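Local coordinates for aminotransferase (Paracoccus denitrificans, PDB 4GRX), which probably transfers amino groups between amines or amino acids and keto or aldehyde acceptors, as a pyridoxal-phosphate-dependent class III omega-aminotransferase, at residues E49-V54 against E443-E448; M139-H144 against Q151-L156; A145-P150 against A316-A321. All blocks are in the same frame, centred on the assembly; numbering follows the deposited sequence.

Contact 1: E49-V54 against E443-E448; sequences EGPYIV and EAQMDE
A partly buried turn-to-helix contact joins Pro51 and Tyr52, at the hairpin that links strands 43-49 and 52-55, to Gln445 and Glu448 on the first turns of helix 443-463. The two helix residues are three positions apart, so both point at the turn. Tyr52 supplies the one hydrogen bond of the contact: its OH donates to Glu448 OE1 at 2.6 Å, on the syn lone pair of that oxygen. The carboxylate meets the phenol at its edge, its plane turned 29° from the ring. Glu448 reaches this far because CG is anti to its backbone N (chi1 -168°) and the rest of the chain is extended. Its second oxygen, OE2, is held by Lys452 one turn further along the helix, so each carboxylate oxygen has its own partner. Gln445 comes in beside the tyrosine, its amide plane nearly perpendicular to the ring (87°), with CG 3.8 Å from Tyr52 OH. Its amide end lies against the pyrrolidine of Pro51, where Gln445 OE1 is 3.3 Å from Pro51 CG; that oxygen accepts from Thr442 N just before the helix. The type II' turn from Glu49 to Tyr52, with Gly50 at positive phi, brings Pro51 and Tyr52 forward together. Leu62 of strand 60-63 packs against Pro51, Tyr52 and Glu448, while Pro438 and Ile440 of the loop leading into helix 443-463 also border Pro51.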
ATOM      1  N   GLU A  49      25.043  -8.099   7.363  1.00 31.80           N
ATOM      2  CA  GLU A  49      25.508  -9.462   7.633  1.00 33.39           C
ATOM      3  C   GLU A  49      24.876  -9.914   8.939  1.00 32.92           C
ATOM      4  O   GLU A  49      25.116  -9.327  10.000  1.00 32.63           O
ATOM      5  CB  GLU A  49      27.027  -9.527   7.764  1.00 35.64           C
ATOM      6  CG  GLU A  49      27.808  -9.047   6.554  1.00 37.02           C
ATOM      7  CD  GLU A  49      29.293  -8.869   6.844  1.00 39.59           C
ATOM      8  OE1 GLU A  49      29.719  -9.183   7.982  1.00 41.20           O
ATOM      9  OE2 GLU A  49      30.041  -8.414   5.942  1.00 40.29           O
ATOM     10  N   GLY A  50      24.073 -10.964   8.866  1.00 32.72           N
ATOM     11  CA  GLY A  50      23.338 -11.395  10.027  1.00 32.40           C
ATOM     12  C   GLY A  50      22.513 -10.212  10.494  1.00 30.73           C
ATOM     13  O   GLY A  50      21.842  -9.564   9.686  1.00 29.48           O
ATOM     14  N   PRO A  51      22.572  -9.907  11.802  1.00 30.86           N
ATOM     15  CA  PRO A  51      21.827  -8.785  12.377  1.00 29.41           C
ATOM     16  C   PRO A  51      22.576  -7.452  12.296  1.00 29.08           C
ATOM     17  O   PRO A  51      22.218  -6.494  12.985  1.00 28.84           O
ATOM     18  CB  PRO A  51      21.636  -9.219  13.826  1.00 30.19           C
ATOM     19  CG  PRO A  51      22.825 -10.084  14.120  1.00 31.97           C
ATOM     20  CD  PRO A  51      23.298 -10.681  12.826  1.00 32.32           C
ATOM     21  N   TYR A  52      23.592  -7.387  11.444  1.00 29.41           N
ATOM     22  CA  TYR A  52      24.383  -6.170  11.266  1.00 29.14           C
ATOM     23  C   TYR A  52      24.095  -5.481   9.953  1.00 28.16           C
ATOM     24  O   TYR A  52      23.878  -6.136   8.939  1.00 27.99           O
ATOM     25  CB  TYR A  52      25.876  -6.469  11.325  1.00 30.47           C
ATOM     26  CG  TYR A  52      26.337  -7.036  12.629  1.00 31.40           C
ATOM     27  CD1 TYR A  52      26.391  -8.416  12.826  1.00 32.32           C
ATOM     28  CD2 TYR A  52      26.711  -6.199  13.667  1.00 31.61           C
ATOM     29  CE1 TYR A  52      26.801  -8.943  14.030  1.00 33.62           C
ATOM     30  CE2 TYR A  52      27.125  -6.713  14.875  1.00 33.03           C
ATOM     31  CZ  TYR A  52      27.175  -8.085  15.044  1.00 34.02           C
ATOM     32  OH  TYR A  52      27.590  -8.590  16.238  1.00 35.55           O
ATOM     33  N   ILE A  53      24.093  -4.152   9.999  1.00 27.72           N
ATOM     34  CA  ILE A  53      24.094  -3.318   8.800  1.00 27.34           C
ATOM     35  C   ILE A  53      25.419  -2.551   8.741  1.00 28.52           C
ATOM     36  O   ILE A  53      26.122  -2.399   9.760  1.00 29.29           O
ATOM     37  CB  ILE A  53      22.874  -2.366   8.729  1.00 26.08           C
ATOM     38  CG1 ILE A  53      22.921  -1.314   9.851  1.00 26.01           C
ATOM     39  CG2 ILE A  53      21.562  -3.161   8.759  1.00 25.29           C
ATOM     40  CD1 ILE A  53      21.860  -0.240   9.753  1.00 24.66           C
ATOM     41  N   VAL A  54      25.770  -2.116   7.529  1.00 28.62           N
ATOM     42  CA  VAL A  54      27.053  -1.463   7.239  1.00 29.58           C
ATOM     43  C   VAL A  54      26.774  -0.284   6.317  1.00 28.98           C
ATOM     44  O   VAL A  54      26.151  -0.468   5.266  1.00 28.45           O
ATOM     45  CB  VAL A  54      28.022  -2.436   6.515  1.00 30.75           C
ATOM     46  CG1 VAL A  54      29.320  -1.752   6.118  1.00 31.66           C
ATOM     47  CG2 VAL A  54      28.297  -3.652   7.378  1.00 31.70           C
ATOM     48  N   GLU A 443      23.512 -15.581  21.492  1.00 42.62           N
ATOM     49  CA  GLU A 443      23.734 -15.142  22.878  1.00 44.57           C
ATOM     50  C   GLU A 443      24.798 -14.057  22.991  1.00 43.10           C
ATOM     51  O   GLU A 443      24.694 -13.173  23.840  1.00 43.54           O
ATOM     52  CB  GLU A 443      24.085 -16.325  23.788  1.00 49.43           C
ATOM     53  CG  GLU A 443      23.031 -17.423  23.778  1.00 52.39           C
ATOM     54  CD  GLU A 443      23.394 -18.626  24.628  1.00 58.33           C
ATOM     55  OE1 GLU A 443      24.343 -18.525  25.432  1.00 61.26           O
ATOM     56  OE2 GLU A 443      22.721 -19.677  24.502  1.00 61.22           O
ATOM     57  N   ALA A 444      25.809 -14.130  22.129  1.00 42.24           N
ATOM     58  CA  ALA A 444      26.918 -13.169  22.134  1.00 42.47           C
ATOM     59  C   ALA A 444      26.447 -11.819  21.603  1.00 39.42           C
ATOM     60  O   ALA A 444      26.756 -10.770  22.165  1.00 39.70           O
ATOM     61  CB  ALA A 444      28.090 -13.694  21.316  1.00 44.13           C
ATOM     62  N   GLN A 445      25.680 -11.859  20.527  1.00 37.40           N
ATOM     63  CA  GLN A 445      25.055 -10.664  19.977  1.00 35.69           C
ATOM     64  C   GLN A 445      24.082 -10.007  20.978  1.00 34.75           C
ATOM     65  O   GLN A 445      24.002  -8.773  21.065  1.00 33.95           O
ATOM     66  CB  GLN A 445      24.364 -11.013  18.652  1.00 35.85           C
ATOM     67  CG  GLN A 445      25.365 -11.386  17.563  1.00 37.57           C
ATOM     68  CD  GLN A 445      24.780 -12.137  16.376  1.00 38.94           C
ATOM     69  OE1 GLN A 445      23.578 -12.443  16.314  1.00 39.03           O
ATOM     70  NE2 GLN A 445      25.642 -12.441  15.411  1.00 41.17           N
ATOM     71  N   MET A 446      23.368 -10.822  21.748  1.00 35.66           N
ATOM     72  CA  MET A 446      22.441 -10.295  22.744  1.00 36.31           C
ATOM     73  C   MET A 446      23.193  -9.538  23.836  1.00 36.94           C
ATOM     74  O   MET A 446      22.752  -8.475  24.298  1.00 36.48           O
ATOM     75  CB  MET A 446      21.559 -11.399  23.331  1.00 39.20           C
ATOM     76  CG  MET A 446      20.520 -10.876  24.301  1.00 41.41           C
ATOM     77  SD  MET A 446      19.563 -12.177  25.088  1.00 47.47           S
ATOM     78  CE  MET A 446      18.389 -12.585  23.801  1.00 48.06           C
ATOM     79  N   ASP A 447      24.339 -10.089  24.233  1.00 38.92           N
ATOM     80  CA  ASP A 447      25.255  -9.416  25.152  1.00 40.92           C
ATOM     81  C   ASP A 447      25.796  -8.124  24.564  1.00 38.88           C
ATOM     82  O   ASP A 447      25.933  -7.130  25.278  1.00 39.58           O
ATOM     83  CB  ASP A 447      26.398 -10.346  25.543  1.00 44.89           C
ATOM     84  CG  ASP A 447      25.950 -11.445  26.459  1.00 48.92           C
ATOM     85  OD1 ASP A 447      26.812 -12.257  26.871  1.00 53.47           O
ATOM     86  OD2 ASP A 447      24.737 -11.499  26.767  1.00 48.68           O
ATOM     87  N   GLU A 448      26.102  -8.137  23.269  1.00 37.40           N
ATOM     88  CA  GLU A 448      26.602  -6.944  22.596  1.00 37.11           C
ATOM     89  C   GLU A 448      25.593  -5.808  22.694  1.00 35.12           C
ATOM     90  O   GLU A 448      25.943  -4.687  23.067  1.00 35.47           O
ATOM     91  CB  GLU A 448      26.927  -7.216  21.124  1.00 37.20           C
ATOM     92  CG  GLU A 448      27.720  -6.080  20.494  1.00 39.14           C
ATOM     93  CD  GLU A 448      27.851  -6.200  19.001  1.00 40.64           C
ATOM     94  OE1 GLU A 448      27.614  -7.294  18.462  1.00 40.14           O
ATOM     95  OE2 GLU A 448      28.194  -5.184  18.368  1.00 43.16           O
TER

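Contact 2: M139-H144 against Q151-L156; sequences MLWFLH and QKRKIL
Trp141 lies with one face of its indole against the guanidinium of Arg153, a cation-pi contact in which Arg153 CZ stands 3.7 Å from the centroid of the five-membered ring and 16° off its normal. The two planes are tilted by 30°, and Arg153 NH2 is carried out over the six-membered ring, 3.2 Å from Trp141 CE3. A bend at chi3 folds the arginine back over the indole. The same tryptophan also uses its edge: NE1 donates to Arg153 O at 2.9 Å, nearly straight (161°) and on a carbonyl lone pair in the carbonyl plane, so one residue is gripped by both its backbone and its side chain. A leucine in place of Trp141 would probably leave the Arg153 carbonyl without this donor and strip the guanidinium of its aromatic platform. One helical turn after Trp141, the His144 ring has the Lys152 chain across one face, with Lys152 CE 3.8 Å from the ring centroid, a CH-pi contact. Lysine NZ goes past the ring to Ala226 O, Ile229 O and Asp262 O, while His144 NE2 donates to Ala230 O. Apolar packing adds Leu140 CD1 on Ile155 CD1 at 4.2 Å. Helix 129-146 thus packs against the start of strand 154-158, an inner strand of the large mixed sheet, between 229-234 and 188-191; across the dimer interface, Phe181 of the second subunit packs on Trp141 and accepts from Arg153 NH1.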
ATOM      1  N   MET A 139     -14.144  -4.025   4.027  1.00 23.55           N
ATOM      2  CA  MET A 139     -14.783  -5.330   4.061  1.00 25.10           C
ATOM      3  C   MET A 139     -15.910  -5.326   5.099  1.00 24.24           C
ATOM      4  O   MET A 139     -17.022  -5.762   4.811  1.00 25.26           O
ATOM      5  CB  MET A 139     -13.755  -6.391   4.412  1.00 27.37           C
ATOM      6  CG  MET A 139     -13.673  -7.546   3.435  1.00 30.92           C
ATOM      7  SD  MET A 139     -12.047  -8.329   3.616  1.00 34.37           S
ATOM      8  CE  MET A 139     -11.713  -8.879   1.946  1.00 35.27           C
ATOM      9  N   LEU A 140     -15.635  -4.809   6.295  1.00 22.27           N
ATOM     10  CA  LEU A 140     -16.674  -4.673   7.314  1.00 21.34           C
ATOM     11  C   LEU A 140     -17.848  -3.795   6.831  1.00 21.12           C
ATOM     12  O   LEU A 140     -19.009  -4.210   6.935  1.00 21.97           O
ATOM     13  CB  LEU A 140     -16.084  -4.180   8.639  1.00 20.19           C
ATOM     14  CG  LEU A 140     -15.055  -5.118   9.295  1.00 20.15           C
ATOM     15  CD1 LEU A 140     -14.460  -4.489  10.536  1.00 19.19           C
ATOM     16  CD2 LEU A 140     -15.657  -6.470   9.647  1.00 20.96           C
ATOM     17  N   TRP A 141     -17.561  -2.623   6.262  1.00 19.77           N
ATOM     18  CA  TRP A 141     -18.627  -1.765   5.739  1.00 19.50           C
ATOM     19  C   TRP A 141     -19.473  -2.435   4.698  1.00 20.65           C
ATOM     20  O   TRP A 141     -20.685  -2.434   4.789  1.00 21.09           O
ATOM     21  CB  TRP A 141     -18.064  -0.479   5.174  0.91 18.39           C
ATOM     22  CG  TRP A 141     -17.431   0.382   6.207  0.91 17.21           C
ATOM     23  CD1 TRP A 141     -17.630   0.338   7.575  0.82 16.93           C
ATOM     24  CD2 TRP A 141     -16.473   1.468   5.988  0.82 16.45           C
ATOM     25  NE1 TRP A 141     -16.868   1.276   8.199  1.00 16.29           N
ATOM     26  CE2 TRP A 141     -16.166   2.005   7.299  0.82 15.92           C
ATOM     27  CE3 TRP A 141     -15.863   2.027   4.868  1.00 16.38           C
ATOM     28  CZ2 TRP A 141     -15.276   3.057   7.471  1.00 15.44           C
ATOM     29  CZ3 TRP A 141     -14.985   3.095   5.043  1.00 15.62           C
ATOM     30  CH2 TRP A 141     -14.689   3.591   6.318  1.00 15.39           C
ATOM     31  N   PHE A 142     -18.822  -2.991   3.681  1.00 21.40           N
ATOM     32  CA  PHE A 142     -19.460  -3.828   2.655  1.00 22.59           C
ATOM     33  C   PHE A 142     -20.368  -4.880   3.299  1.00 23.74           C
ATOM     34  O   PHE A 142     -21.542  -4.993   2.952  1.00 24.94           O
ATOM     35  CB  PHE A 142     -18.352  -4.487   1.808  1.00 22.88           C
ATOM     36  CG  PHE A 142     -18.842  -5.487   0.796  1.00 24.39           C
ATOM     37  CD1 PHE A 142     -18.561  -6.848   0.958  1.00 25.26           C
ATOM     38  CD2 PHE A 142     -19.544  -5.080  -0.337  1.00 24.89           C
ATOM     39  CE1 PHE A 142     -18.990  -7.778   0.035  1.00 26.64           C
ATOM     40  CE2 PHE A 142     -19.987  -6.009  -1.260  1.00 26.35           C
ATOM     41  CZ  PHE A 142     -19.713  -7.357  -1.075  1.00 27.33           C
ATOM     42  N   LEU A 143     -19.823  -5.624   4.263  1.00 23.73           N
ATOM     43  CA  LEU A 143     -20.517  -6.748   4.853  1.00 24.64           C
ATOM     44  C   LEU A 143     -21.792  -6.355   5.627  1.00 25.01           C
ATOM     45  O   LEU A 143     -22.872  -6.870   5.339  1.00 26.26           O
ATOM     46  CB  LEU A 143     -19.557  -7.580   5.705  1.00 24.50           C
ATOM     47  CG  LEU A 143     -20.162  -8.841   6.332  1.00 25.62           C
ATOM     48  CD1 LEU A 143     -20.696  -9.798   5.275  1.00 26.92           C
ATOM     49  CD2 LEU A 143     -19.151  -9.525   7.225  1.00 25.27           C
ATOM     50  N   HIS A 144     -21.681  -5.449   6.593  1.00 24.15           N
ATOM     51  CA  HIS A 144     -22.858  -5.028   7.370  1.00 24.55           C
ATOM     52  C   HIS A 144     -23.908  -4.343   6.527  1.00 25.37           C
ATOM     53  O   HIS A 144     -25.118  -4.563   6.725  1.00 26.54           O
ATOM     54  CB  HIS A 144     -22.456  -4.179   8.579  1.00 23.47           C
ATOM     55  CG  HIS A 144     -21.397  -4.824   9.445  1.00 23.20           C
ATOM     56  ND1 HIS A 144     -21.562  -6.042  10.016  1.00 23.92           N
ATOM     57  CD2 HIS A 144     -20.127  -4.388   9.812  1.00 22.28           C
ATOM     58  CE1 HIS A 144     -20.466  -6.361  10.720  1.00 23.39           C
ATOM     59  NE2 HIS A 144     -19.578  -5.353  10.587  1.00 22.55           N
ATOM     60  N   GLN A 151     -25.585   1.488   8.645  1.00 26.87           N
ATOM     61  CA  GLN A 151     -25.117   2.387   9.703  1.00 25.93           C
ATOM     62  C   GLN A 151     -24.050   1.720  10.580  1.00 24.69           C
ATOM     63  O   GLN A 151     -23.391   2.385  11.390  1.00 23.78           O
ATOM     64  CB  GLN A 151     -26.301   2.926  10.517  1.00 27.30           C
ATOM     65  CG  GLN A 151     -26.897   1.953  11.531  1.00 28.91           C
ATOM     66  CD  GLN A 151     -27.755   0.848  10.925  1.00 30.26           C
ATOM     67  OE1 GLN A 151     -27.871   0.714   9.707  1.00 31.18           O
ATOM     68  NE2 GLN A 151     -28.373   0.055  11.785  1.00 31.22           N
ATOM     69  N   LYS A 152     -23.853   0.410  10.392  1.00 24.40           N
ATOM     70  CA  LYS A 152     -22.871  -0.336  11.191  1.00 23.47           C
ATOM     71  C   LYS A 152     -21.458  -0.100  10.679  1.00 22.35           C
ATOM     72  O   LYS A 152     -20.887  -0.957   9.985  1.00 22.56           O
ATOM     73  CB  LYS A 152     -23.196  -1.827  11.204  1.00 23.98           C
ATOM     74  CG  LYS A 152     -22.549  -2.593  12.345  1.00 23.55           C
ATOM     75  CD  LYS A 152     -23.226  -3.952  12.517  1.00 24.34           C
ATOM     76  CE  LYS A 152     -22.420  -4.888  13.409  1.00 24.05           C
ATOM     77  NZ  LYS A 152     -22.657  -4.662  14.858  1.00 23.75           N
ATOM     78  N   ARG A 153     -20.896   1.051  11.045  1.00 21.01           N
ATOM     79  CA  ARG A 153     -19.662   1.525  10.434  1.00 19.88           C
ATOM     80  C   ARG A 153     -18.536   1.876  11.397  1.00 19.38           C
ATOM     81  O   ARG A 153     -17.359   1.866  10.996  1.00 19.29           O
ATOM     82  CB  ARG A 153     -19.965   2.725   9.559  1.00 19.54           C
ATOM     83  CG  ARG A 153     -20.844   2.397   8.370  1.00 19.91           C
ATOM     84  CD  ARG A 153     -21.101   3.642   7.549  1.00 19.72           C
ATOM     85  NE  ARG A 153     -19.895   4.137   6.913  1.00 19.28           N
ATOM     86  CZ  ARG A 153     -19.353   3.615   5.814  1.00 19.77           C
ATOM     87  NH1 ARG A 153     -19.908   2.563   5.222  1.00 20.65           N
ATOM     88  NH2 ARG A 153     -18.248   4.139   5.301  1.00 19.44           N
ATOM     89  N   LYS A 154     -18.877   2.190  12.650  1.00 19.20           N
ATOM     90  CA  LYS A 154     -17.864   2.637  13.635  1.00 18.63           C
ATOM     91  C   LYS A 154     -16.779   1.586  13.863  1.00 18.32           C
ATOM     92  O   LYS A 154     -17.044   0.395  13.769  1.00 18.73           O
ATOM     93  CB  LYS A 154     -18.503   3.064  14.963  1.00 18.73           C
ATOM     94  CG  LYS A 154     -19.361   4.321  14.852  1.00 18.82           C
ATOM     95  CD  LYS A 154     -20.348   4.460  16.000  1.00 19.43           C
ATOM     96  CE  LYS A 154     -21.349   5.580  15.716  1.00 20.09           C
ATOM     97  NZ  LYS A 154     -22.489   5.613  16.677  1.00 20.66           N
ATOM     98  N   ILE A 155     -15.557   2.040  14.144  1.00 17.99           N
ATOM     99  CA  ILE A 155     -14.400   1.159  14.337  0.88 17.78           C
ATOM    100  C   ILE A 155     -13.786   1.417  15.710  1.00 18.16           C
ATOM    101  O   ILE A 155     -13.377   2.550  16.018  1.00 17.94           O
ATOM    102  CB  ILE A 155     -13.332   1.348  13.222  0.88 17.01           C
ATOM    103  CG1 ILE A 155     -13.878   0.971  11.837  0.83 16.92           C
ATOM    104  CG2 ILE A 155     -12.067   0.559  13.529  0.83 16.93           C
ATOM    105  CD1 ILE A 155     -14.285  -0.480  11.674  0.88 17.26           C
ATOM    106  N   LEU A 156     -13.709   0.359  16.523  1.00 18.86           N
ATOM    107  CA  LEU A 156     -13.105   0.444  17.861  1.00 18.98           C
ATOM    108  C   LEU A 156     -11.656  -0.006  17.857  1.00 18.79           C
ATOM    109  O   LEU A 156     -11.348  -1.101  17.392  1.00 18.59           O
ATOM    110  CB  LEU A 156     -13.895  -0.399  18.864  1.00 19.70           C
ATOM    111  CG  LEU A 156     -15.425  -0.315  18.836  1.00 20.29           C
ATOM    112  CD1 LEU A 156     -16.046  -1.271  19.843  1.00 21.17           C
ATOM    113  CD2 LEU A 156     -15.903   1.104  19.119  1.00 20.37           C
TER

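Contact 3: A145-P150 against A316-A321; sequences AAEGKP and AKRVEA
The C-terminal end of helix 129-146 is tied at the protein surface to helix 313-324 by a salt bridge between Glu147 and Arg318. The guanidinium presents its NE side to the carboxylate, and the two flat groups are nearly coplanar, 9° apart. Arg318 NH2 donates to Glu147 OE1 at 3.0 Å, and NE donates to Glu147 OE2 at 3.2 Å, a side-on, two-nitrogen grip with one bond to each oxygen. NE also makes a longer bond to OE1 at 3.3 Å, so that oxygen accepts twice. All three bonds fall on syn lone pairs and lie in the guanidinium plane, which holds both groups flat against rotation. Arg318 gets its NE side to the acid by a bend at chi3 (70°), and the aliphatic part of the chain follows along, with its CG 3.4 Å from Glu147 OE2. The acid sits exactly where helix 129-146 stops: Glu147 is the first residue to leave helical geometry, and Gly148, at positive phi, is the C' residue of a Schellman motif in which Gly148 N bonds to Ala145 O and Lys149 N to His144 O. The chain reverses there toward strand 154-158, leaving the glutamate side chain directed at the neighbouring helix. On Arg318 the remaining nitrogen, NH1, pairs with Asp314 one turn earlier in helix 313-324.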
ATOM      1  N   ALA A 145     -23.476  -3.537   5.553  1.00 24.92           N
ATOM      2  CA  ALA A 145     -24.439  -2.918   4.623  1.00 25.81           C
ATOM      3  C   ALA A 145     -25.227  -3.990   3.851  1.00 27.76           C
ATOM      4  O   ALA A 145     -26.445  -3.919   3.754  1.00 28.82           O
ATOM      5  CB  ALA A 145     -23.757  -1.947   3.669  1.00 24.46           C
ATOM      6  N   ALA A 146     -24.527  -4.993   3.329  1.00 28.59           N
ATOM      7  CA  ALA A 146     -25.177  -6.048   2.564  1.00 30.42           C
ATOM      8  C   ALA A 146     -26.040  -6.931   3.455  1.00 31.47           C
ATOM      9  O   ALA A 146     -26.927  -7.625   2.976  1.00 32.95           O
ATOM     10  CB  ALA A 146     -24.140  -6.882   1.825  1.00 30.65           C
ATOM     11  N   GLU A 147     -25.779  -6.901   4.755  1.00 31.02           N
ATOM     12  CA  GLU A 147     -26.552  -7.712   5.684  1.00 32.28           C
ATOM     13  C   GLU A 147     -27.650  -6.884   6.364  1.00 32.45           C
ATOM     14  O   GLU A 147     -28.250  -7.325   7.338  1.00 32.82           O
ATOM     15  CB  GLU A 147     -25.626  -8.421   6.692  1.00 32.01           C
ATOM     16  CG  GLU A 147     -24.858  -9.584   6.068  1.00 32.78           C
ATOM     17  CD  GLU A 147     -24.096 -10.442   7.070  1.00 33.27           C
ATOM     18  OE1 GLU A 147     -23.659  -9.904   8.115  1.00 31.99           O
ATOM     19  OE2 GLU A 147     -23.924 -11.669   6.806  1.00 34.79           O
ATOM     20  N   GLY A 148     -27.895  -5.684   5.831  1.00 32.43           N
ATOM     21  CA  GLY A 148     -29.036  -4.844   6.206  1.00 33.29           C
ATOM     22  C   GLY A 148     -28.766  -3.654   7.124  1.00 32.86           C
ATOM     23  O   GLY A 148     -29.699  -2.932   7.490  1.00 33.00           O
ATOM     24  N   LYS A 149     -27.501  -3.442   7.502  1.00 31.82           N
ATOM     25  CA  LYS A 149     -27.141  -2.370   8.452  1.00 30.35           C
ATOM     26  C   LYS A 149     -26.050  -1.443   7.916  1.00 29.24           C
ATOM     27  O   LYS A 149     -24.877  -1.560   8.287  1.00 28.41           O
ATOM     28  CB  LYS A 149     -26.748  -2.937   9.817  1.00 29.20           C
ATOM     29  CG  LYS A 149     -27.921  -3.513  10.576  1.00 30.19           C
ATOM     30  CD  LYS A 149     -27.500  -4.104  11.909  1.00 29.97           C
ATOM     31  CE  LYS A 149     -28.699  -4.419  12.779  1.00 30.88           C
ATOM     32  NZ  LYS A 149     -29.244  -5.771  12.530  1.00 32.20           N
ATOM     33  N   PRO A 150     -26.451  -0.498   7.050  1.00 29.61           N
ATOM     34  CA  PRO A 150     -25.526   0.463   6.445  1.00 28.20           C
ATOM     35  C   PRO A 150     -24.937   1.397   7.489  1.00 27.02           C
ATOM     36  O   PRO A 150     -23.905   2.028   7.247  1.00 26.13           O
ATOM     37  CB  PRO A 150     -26.423   1.258   5.482  1.00 29.08           C
ATOM     38  CG  PRO A 150     -27.663   0.415   5.287  1.00 30.17           C
ATOM     39  CD  PRO A 150     -27.844  -0.290   6.594  1.00 30.32           C
ATOM     40  N   ALA A 316     -15.529 -15.551   6.466  1.00 39.60           N
ATOM     41  CA  ALA A 316     -15.341 -16.118   5.130  1.00 41.54           C
ATOM     42  C   ALA A 316     -16.680 -16.467   4.492  1.00 44.35           C
ATOM     43  O   ALA A 316     -16.956 -16.027   3.387  1.00 45.64           O
ATOM     44  CB  ALA A 316     -14.430 -17.332   5.172  1.00 42.00           C
ATOM     45  N   LYS A 317     -17.522 -17.233   5.189  1.00 45.61           N
ATOM     46  CA  LYS A 317     -18.854 -17.550   4.677  1.00 48.43           C
ATOM     47  C   LYS A 317     -19.594 -16.265   4.317  1.00 48.01           C
ATOM     48  O   LYS A 317     -20.011 -16.073   3.172  1.00 49.94           O
ATOM     49  CB  LYS A 317     -19.694 -18.331   5.699  1.00 49.85           C
ATOM     50  CG  LYS A 317     -19.244 -19.750   6.016  1.00 51.57           C
ATOM     51  CD  LYS A 317     -20.442 -20.606   6.432  1.00 54.28           C
ATOM     52  CE  LYS A 317     -20.136 -21.466   7.656  1.00 54.23           C
ATOM     53  NZ  LYS A 317     -19.989 -20.640   8.895  1.00 51.54           N
ATOM     54  N   ARG A 318     -19.736 -15.390   5.311  1.00 45.65           N
ATOM     55  CA  ARG A 318     -20.555 -14.187   5.192  1.00 45.36           C
ATOM     56  C   ARG A 318     -20.105 -13.225   4.080  1.00 45.43           C
ATOM     57  O   ARG A 318     -20.947 -12.748   3.298  1.00 47.14           O
ATOM     58  CB  ARG A 318     -20.686 -13.490   6.549  1.00 42.73           C
ATOM     59  CG  ARG A 318     -21.711 -14.154   7.457  1.00 43.33           C
ATOM     60  CD  ARG A 318     -21.508 -13.777   8.911  1.00 40.98           C
ATOM     61  NE  ARG A 318     -21.844 -12.379   9.184  1.00 39.54           N
ATOM     62  CZ  ARG A 318     -21.350 -11.678  10.199  1.00 37.14           C
ATOM     63  NH1 ARG A 318     -20.494 -12.240  11.046  1.00 35.72           N
ATOM     64  NH2 ARG A 318     -21.707 -10.410  10.362  1.00 36.30           N
ATOM     65  N   VAL A 319     -18.795 -12.975   3.997  1.00 43.78           N
ATOM     66  CA  VAL A 319     -18.219 -12.134   2.939  1.00 44.23           C
ATOM     67  C   VAL A 319     -18.467 -12.764   1.570  1.00 47.72           C
ATOM     68  O   VAL A 319     -18.962 -12.099   0.658  1.00 49.21           O
ATOM     69  CB  VAL A 319     -16.704 -11.877   3.140  1.00 41.75           C
ATOM     70  CG1 VAL A 319     -16.092 -11.218   1.916  1.00 42.15           C
ATOM     71  CG2 VAL A 319     -16.470 -11.024   4.373  1.00 38.91           C
ATOM     72  N   GLU A 320     -18.140 -14.050   1.448  1.00 49.50           N
ATOM     73  CA  GLU A 320     -18.355 -14.808   0.216  1.00 53.09           C
ATOM     74  C   GLU A 320     -19.791 -14.699  -0.282  1.00 55.90           C
ATOM     75  O   GLU A 320     -20.008 -14.348  -1.445  1.00 58.34           O
ATOM     76  CB  GLU A 320     -17.971 -16.271   0.415  1.00 54.38           C
ATOM     77  CG  GLU A 320     -18.410 -17.184  -0.713  1.00 58.74           C
ATOM     78  CD  GLU A 320     -18.733 -18.584  -0.226  1.00 60.67           C
ATOM     79  OE1 GLU A 320     -17.785 -19.311   0.163  1.00 60.24           O
ATOM     80  OE2 GLU A 320     -19.934 -18.952  -0.236  1.00 62.77           O
ATOM     81  N   ALA A 321     -20.761 -14.997   0.585  1.00 56.00           N
ATOM     82  CA  ALA A 321     -22.179 -14.876   0.234  1.00 58.47           C
ATOM     83  C   ALA A 321     -22.527 -13.455  -0.207  1.00 58.66           C
ATOM     84  O   ALA A 321     -23.186 -13.260  -1.234  1.00 61.37           O
ATOM     85  CB  ALA A 321     -23.062 -15.297   1.396  1.00 57.98           C
TER

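Contacts 2 and 3 share helix 129-146 and lie side by side, their centres about 10 Å apart: His144 and Leu143 touch residues of contact 3. Contact 1 stands on the other side of the chain's centre, about 45 and 49 Å from them, centre to centre. Their chemistry differs with place. Contact 2, buried beside the sheet and at the dimer interface, sets its charged side chains on aromatic faces and adds apolar packing and a hydrogen bond to a backbone carbonyl; contact 3, at the surface, is a single hydrogen-bonded salt bridge. Contact 1, partly buried, mixes a phenol-to-carboxylate hydrogen bond with packing on a proline, and joins segments 389 residues apart in the chain.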